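PDB 3OZY: putative mandelate racemase from Bordetella bronchiseptica, which is of unknown function but, as a magnesium-dependent member of the enolase superfamily, may act on sugar-derived acids such as m-xylarate. Local coordinates for residues A[87-92]-A[105-110]; A[54-59]-A[278-283]. All blocks are in the same frame, centred on the assembly; numbering follows the deposited sequence.

Contact 1: residues A[87-92]-A[105-110]. With MG (magnesium ion), chain D.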
loop_
_atom_site.group_PDB
_atom_site.type_symbol
_atom_site.label_atom_id
_atom_site.label_comp_id
_atom_site.label_asym_id
_atom_site.label_seq_id
_atom_site.Cartn_x
_atom_site.Cartn_y
_atom_site.Cartn_z
ATOM N N LYS A 87 0.915 -9.778 -14.961
ATOM C CA LYS A 87 1.927 -8.984 -15.634
ATOM C C LYS A 87 2.053 -7.624 -14.939
ATOM O O LYS A 87 3.159 -7.137 -14.681
ATOM C CB LYS A 87 1.558 -8.791 -17.108
ATOM C CG LYS A 87 2.612 -8.029 -17.878
ATOM C CD LYS A 87 2.209 -7.746 -19.313
ATOM C CE LYS A 87 3.389 -7.106 -20.040
ATOM N NZ LYS A 87 3.019 -6.533 -21.363
ATOM N N VAL A 88 0.916 -7.013 -14.625
ATOM C CA VAL A 88 0.909 -5.690 -14.007
ATOM C C VAL A 88 1.369 -5.726 -12.545
ATOM O O VAL A 88 2.187 -4.905 -12.118
ATOM C CB VAL A 88 -0.488 -5.057 -14.128
ATOM C CG1 VAL A 88 -0.627 -3.828 -13.230
ATOM C CG2 VAL A 88 -0.777 -4.698 -15.583
ATOM N N PHE A 89 0.859 -6.689 -11.784
ATOM C CA PHE A 89 1.196 -6.775 -10.361
ATOM C C PHE A 89 2.684 -7.027 -10.126
ATOM O O PHE A 89 3.334 -6.321 -9.355
ATOM C CB PHE A 89 0.348 -7.862 -9.684
ATOM C CG PHE A 89 0.619 -8.031 -8.206
ATOM C CD1 PHE A 89 -0.047 -7.250 -7.267
ATOM C CD2 PHE A 89 1.498 -9.009 -7.759
ATOM C CE1 PHE A 89 0.192 -7.414 -5.907
ATOM C CE2 PHE A 89 1.746 -9.175 -6.402
ATOM C CZ PHE A 89 1.085 -8.381 -5.473
ATOM N N HIS A 90 3.217 -8.048 -10.790
ATOM C CA HIS A 90 4.617 -8.425 -10.603
ATOM C C HIS A 90 5.571 -7.517 -11.369
ATOM O O HIS A 90 6.703 -7.288 -10.933
ATOM C CB HIS A 90 4.843 -9.884 -11.007
ATOM C CG HIS A 90 4.081 -10.851 -10.164
ATOM N ND1 HIS A 90 4.415 -11.104 -8.851
ATOM C CD2 HIS A 90 2.990 -11.604 -10.430
ATOM C CE1 HIS A 90 3.565 -11.978 -8.346
ATOM N NE2 HIS A 90 2.692 -12.297 -9.282
ATOM N N GLY A 91 5.116 -6.992 -12.501
ATOM C CA GLY A 91 5.970 -6.150 -13.319
ATOM C C GLY A 91 6.173 -4.766 -12.739
ATOM O O GLY A 91 7.274 -4.220 -12.815
ATOM N N GLU A 92 5.120 -4.204 -12.145
ATOM C CA GLU A 92 5.149 -2.820 -11.659
ATOM C C GLU A 92 4.567 -2.578 -10.272
ATOM O O GLU A 92 5.207 -1.966 -9.428
ATOM C CB GLU A 92 4.382 -1.890 -12.612
ATOM C CG GLU A 92 5.141 -1.488 -13.861
ATOM C CD GLU A 92 6.136 -0.360 -13.628
ATOM O OE1 GLU A 92 6.354 0.047 -12.468
ATOM O OE2 GLU A 92 6.702 0.127 -14.630
ATOM N N ALA A 105 -5.738 -0.345 -6.061
ATOM C CA ALA A 105 -7.013 0.235 -6.476
ATOM C C ALA A 105 -6.969 0.605 -7.963
ATOM O O ALA A 105 -7.890 0.297 -8.714
ATOM C CB ALA A 105 -7.367 1.448 -5.611
ATOM N N ALA A 106 -5.882 1.236 -8.392
ATOM C CA ALA A 106 -5.700 1.555 -9.812
ATOM C C ALA A 106 -5.815 0.307 -10.702
ATOM O O ALA A 106 -6.526 0.313 -11.712
ATOM C CB ALA A 106 -4.353 2.270 -10.033
ATOM N N MET A 107 -5.136 -0.769 -10.310
ATOM C CA MET A 107 -5.218 -2.040 -11.040
ATOM C C MET A 107 -6.652 -2.520 -11.112
ATOM O O MET A 107 -7.077 -3.135 -12.098
ATOM C CB MET A 107 -4.432 -3.146 -10.324
ATOM C CG MET A 107 -2.945 -3.121 -10.487
ATOM S SD MET A 107 -2.253 -4.635 -9.796
ATOM C CE MET A 107 -2.864 -5.873 -10.948
ATOM N N SER A 108 -7.378 -2.304 -10.019
ATOM C CA SER A 108 -8.754 -2.759 -9.916
ATOM C C SER A 108 -9.651 -2.094 -10.947
ATOM O O SER A 108 -10.490 -2.746 -11.560
ATOM C CB SER A 108 -9.311 -2.466 -8.525
ATOM O OG SER A 108 -8.535 -3.070 -7.506
ATOM N N GLY A 109 -9.470 -0.790 -11.123
ATOM C CA GLY A 109 -10.238 -0.034 -12.105
ATOM C C GLY A 109 -9.984 -0.539 -13.518
ATOM O O GLY A 109 -10.910 -0.688 -14.324
ATOM N N VAL A 110 -8.715 -0.828 -13.808
ATOM C CA VAL A 110 -8.329 -1.353 -15.115
ATOM C C VAL A 110 -8.866 -2.772 -15.319
ATOM O O VAL A 110 -9.391 -3.109 -16.386
ATOM C CB VAL A 110 -6.801 -1.313 -15.275
ATOM C CG1 VAL A 110 -6.348 -2.092 -16.522
ATOM C CG2 VAL A 110 -6.314 0.143 -15.303
HETATM MG MG MG D . 1.045 -13.772 -9.710
HETATM O O HOH W 1 2.094 -15.357 -11.253
#
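Helix-against-helix packing inside the N-terminal capping domain of the enolase superfamily is exemplified here by M107 of helix 102-122, which meets V88 and F89 of helix 81-97. No hydrogen bond joins 87-92 to 105-110, so the fit rests on the shape of apolar side chains. One branch of V88, CG1, meets M107 along its length, beginning with CG of M107 at 3.7 Å from CG1 of V88. CG1 is the branch that stands anti to the backbone N (chi1 167°), and the sulfur of M107 passes close to it as well. M107 is extended through its second torsion and then bends at the third (chi3 68°), which brings CE to 3.8 Å from CG1 of V88. The same methyl, CE of M107, comes within 3.9 Å of the backbone N of F89 and 4.0 Å of its CB, so a single thioether fits against the helix surface between two successive residues. Its SD lies at the edge of the F89 phenyl ring, near the ring plane. W85 and V93 of helix 81-97 also pack on M107, while L73 of helix 58-73 packs on V88, making this a buried junction of three helices.

The second subunit packs its D233 against F89 and shares backbone hydrogen bonds with G91. H90 takes no part in the apolar contact yet touches its neighbour: CD2 of F89 sits 3.6 Å above the plane of the H90 imidazole, over its centre. A magnesium ion is bound by H86, one helical turn earlier, by a water, and by NE2 of H90 at 2.3 Å.

Contact 2: residues A[54-59]-A[278-283]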
loop_
_atom_site.group_PDB
_atom_site.type_symbol
_atom_site.label_atom_id
_atom_site.label_comp_id
_atom_site.label_asym_id
_atom_site.label_seq_id
_atom_site.Cartn_x
_atom_site.Cartn_y
_atom_site.Cartn_z
ATOM N N GLY A 54 -12.629 5.253 -4.552
ATOM C CA GLY A 54 -12.195 6.486 -3.917
ATOM C C GLY A 54 -12.650 6.471 -2.471
ATOM O O GLY A 54 -13.358 5.560 -2.060
ATOM N N PRO A 55 -12.257 7.475 -1.682
ATOM C CA PRO A 55 -11.415 8.597 -2.097
ATOM C C PRO A 55 -9.940 8.212 -2.194
ATOM O O PRO A 55 -9.347 7.658 -1.260
ATOM C CB PRO A 55 -11.630 9.627 -0.980
ATOM C CG PRO A 55 -11.994 8.798 0.229
ATOM C CD PRO A 55 -12.743 7.606 -0.296
ATOM N N TYR A 56 -9.375 8.506 -3.358
ATOM C CA TYR A 56 -7.936 8.471 -3.593
ATOM C C TYR A 56 -7.669 9.664 -4.500
ATOM O O TYR A 56 -8.466 9.937 -5.411
ATOM C CB TYR A 56 -7.516 7.223 -4.372
ATOM C CG TYR A 56 -7.881 5.872 -3.799
ATOM C CD1 TYR A 56 -7.199 5.343 -2.711
ATOM C CD2 TYR A 56 -8.847 5.089 -4.408
ATOM C CE1 TYR A 56 -7.507 4.081 -2.210
ATOM C CE2 TYR A 56 -9.164 3.838 -3.922
ATOM C CZ TYR A 56 -8.482 3.330 -2.829
ATOM O OH TYR A 56 -8.794 2.068 -2.347
ATOM N N ASP A 57 -6.546 10.347 -4.293
ATOM C CA ASP A 57 -6.223 11.513 -5.116
ATOM C C ASP A 57 -6.339 11.202 -6.607
ATOM O O ASP A 57 -5.777 10.218 -7.093
ATOM C CB ASP A 57 -4.818 12.014 -4.812
ATOM C CG ASP A 57 -4.492 13.276 -5.570
ATOM O OD1 ASP A 57 -4.886 14.363 -5.099
ATOM O OD2 ASP A 57 -3.869 13.178 -6.653
ATOM N N LEU A 58 -7.054 12.053 -7.339
ATOM C CA LEU A 58 -7.355 11.759 -8.734
ATOM C C LEU A 58 -6.122 11.824 -9.631
ATOM O O LEU A 58 -6.034 11.057 -10.587
ATOM C CB LEU A 58 -8.451 12.677 -9.282
ATOM C CG LEU A 58 -9.833 12.541 -8.648
ATOM C CD1 LEU A 58 -10.830 13.388 -9.442
ATOM C CD2 LEU A 58 -10.297 11.089 -8.596
ATOM N N ALA A 59 -5.191 12.732 -9.339
ATOM C CA ALA A 59 -3.963 12.821 -10.135
ATOM C C ALA A 59 -3.080 11.594 -9.903
ATOM O O ALA A 59 -2.499 11.055 -10.849
ATOM C CB ALA A 59 -3.209 14.100 -9.832
ATOM N N ALA A 278 -14.367 -5.146 -5.400
ATOM C CA ALA A 278 -13.771 -5.409 -6.711
ATOM C C ALA A 278 -13.005 -4.211 -7.275
ATOM O O ALA A 278 -12.061 -4.388 -8.049
ATOM C CB ALA A 278 -14.833 -5.858 -7.699
ATOM N N SER A 279 -13.425 -2.999 -6.903
ATOM C CA SER A 279 -12.812 -1.770 -7.421
ATOM C C SER A 279 -11.642 -1.239 -6.582
ATOM O O SER A 279 -11.068 -0.202 -6.918
ATOM C CB SER A 279 -13.863 -0.664 -7.578
ATOM O OG SER A 279 -14.324 -0.220 -6.310
ATOM N N ARG A 280 -11.307 -1.937 -5.493
ATOM C CA ARG A 280 -10.225 -1.511 -4.603
ATOM C C ARG A 280 -9.183 -2.598 -4.351
ATOM O O ARG A 280 -7.988 -2.318 -4.357
ATOM C CB ARG A 280 -10.778 -1.050 -3.239
ATOM C CG ARG A 280 -11.771 0.094 -3.313
ATOM C CD ARG A 280 -12.513 0.309 -1.985
ATOM N NE ARG A 280 -11.705 0.916 -0.922
ATOM C CZ ARG A 280 -11.530 2.223 -0.769
ATOM N NH1 ARG A 280 -12.081 3.067 -1.635
ATOM N NH2 ARG A 280 -10.807 2.695 0.247
ATOM N N ALA A 281 -9.642 -3.827 -4.112
ATOM C CA ALA A 281 -8.790 -4.875 -3.555
ATOM C C ALA A 281 -8.010 -5.639 -4.618
ATOM O O ALA A 281 -7.226 -6.528 -4.276
ATOM C CB ALA A 281 -9.633 -5.836 -2.714
ATOM N N GLY A 282 -8.234 -5.308 -5.887
ATOM C CA GLY A 282 -7.455 -5.872 -6.979
ATOM C C GLY A 282 -8.215 -6.049 -8.285
ATOM O O GLY A 282 -7.593 -6.297 -9.323
ATOM N N GLY A 283 -9.543 -5.931 -8.268
ATOM C CA GLY A 283 -10.322 -6.096 -9.488
ATOM C C GLY A 283 -11.426 -7.117 -9.324
ATOM O O GLY A 283 -11.548 -7.735 -8.268
HETATM O O HOH W 2 -9.961 5.546 0.466
#
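R280, in the loop that follows strand 273-274 of the (beta/alpha)8 barrel, meets G54 and Y56 in a loop of the N-terminal capping domain, a domain interface characteristic of the enolase superfamily. In this superfamily the active site lies between the capping domain and the C-terminal ends of the barrel strands, and this contact joins the two there. NH1 of R280 lies 2.8 Å from the carbonyl O of G54, a weak hydrogen bond whose N-H...O angle is only 126°, although the oxygen is near the guanidinium plane. NH2 extends the grip to the next residue through a water that accepts from it at 3.0 Å and donates to O of P55 at 2.8 Å.

Above this in-plane pattern comes Y56. Its hydroxyl oxygen sits over the centre of one guanidinium face, 3.2 Å from CZ of R280, and the phenol ring and guanidinium planes are only 22° apart. OH of Y56 lies 3.3 Å from NH2 of R280, but the angle is too poor for a hydrogen bond; the phenol instead bonds to the hydroxyl of Y257. The R280 chain bends at chi3 (73°), which turns the guanidinium face to the Y56 hydroxyl.

V102 and A105 of helix 102-122 pack on Y56, as does N96 of the second subunit. At least five partners, the G54 bond being weak, surround the buried guanidinium and probably fix its rotation: beside G54 and the water, OG of S53 pairs with NH1, OD1 of N255 pairs with NH2, and a third bond leads to E254. E254 is a magnesium ligand with D201 and E227, and its backbone O accepts from NE of R280.

Both contacts are buried, but their chemistry differs. Contact 1 lies wholly within the capping domain and joins two helices by hydrocarbon and sulfur alone; contact 2 joins that domain to the barrel and relies on one charged group surrounded by oxygens. Their centres are 11 Å apart, and helix 102-122 serves both, packing M107 on one flank and A105, against Y56, on another. S108, next to M107 in sequence, links them: its OG receives a weak hydrogen bond from N of G282 and lies 3.3 Å from the backbone O of R280. Contact 2 is the closer to the chain's centre. Each also touches the second subunit, contact 1 through G91 and contact 2 through Y56.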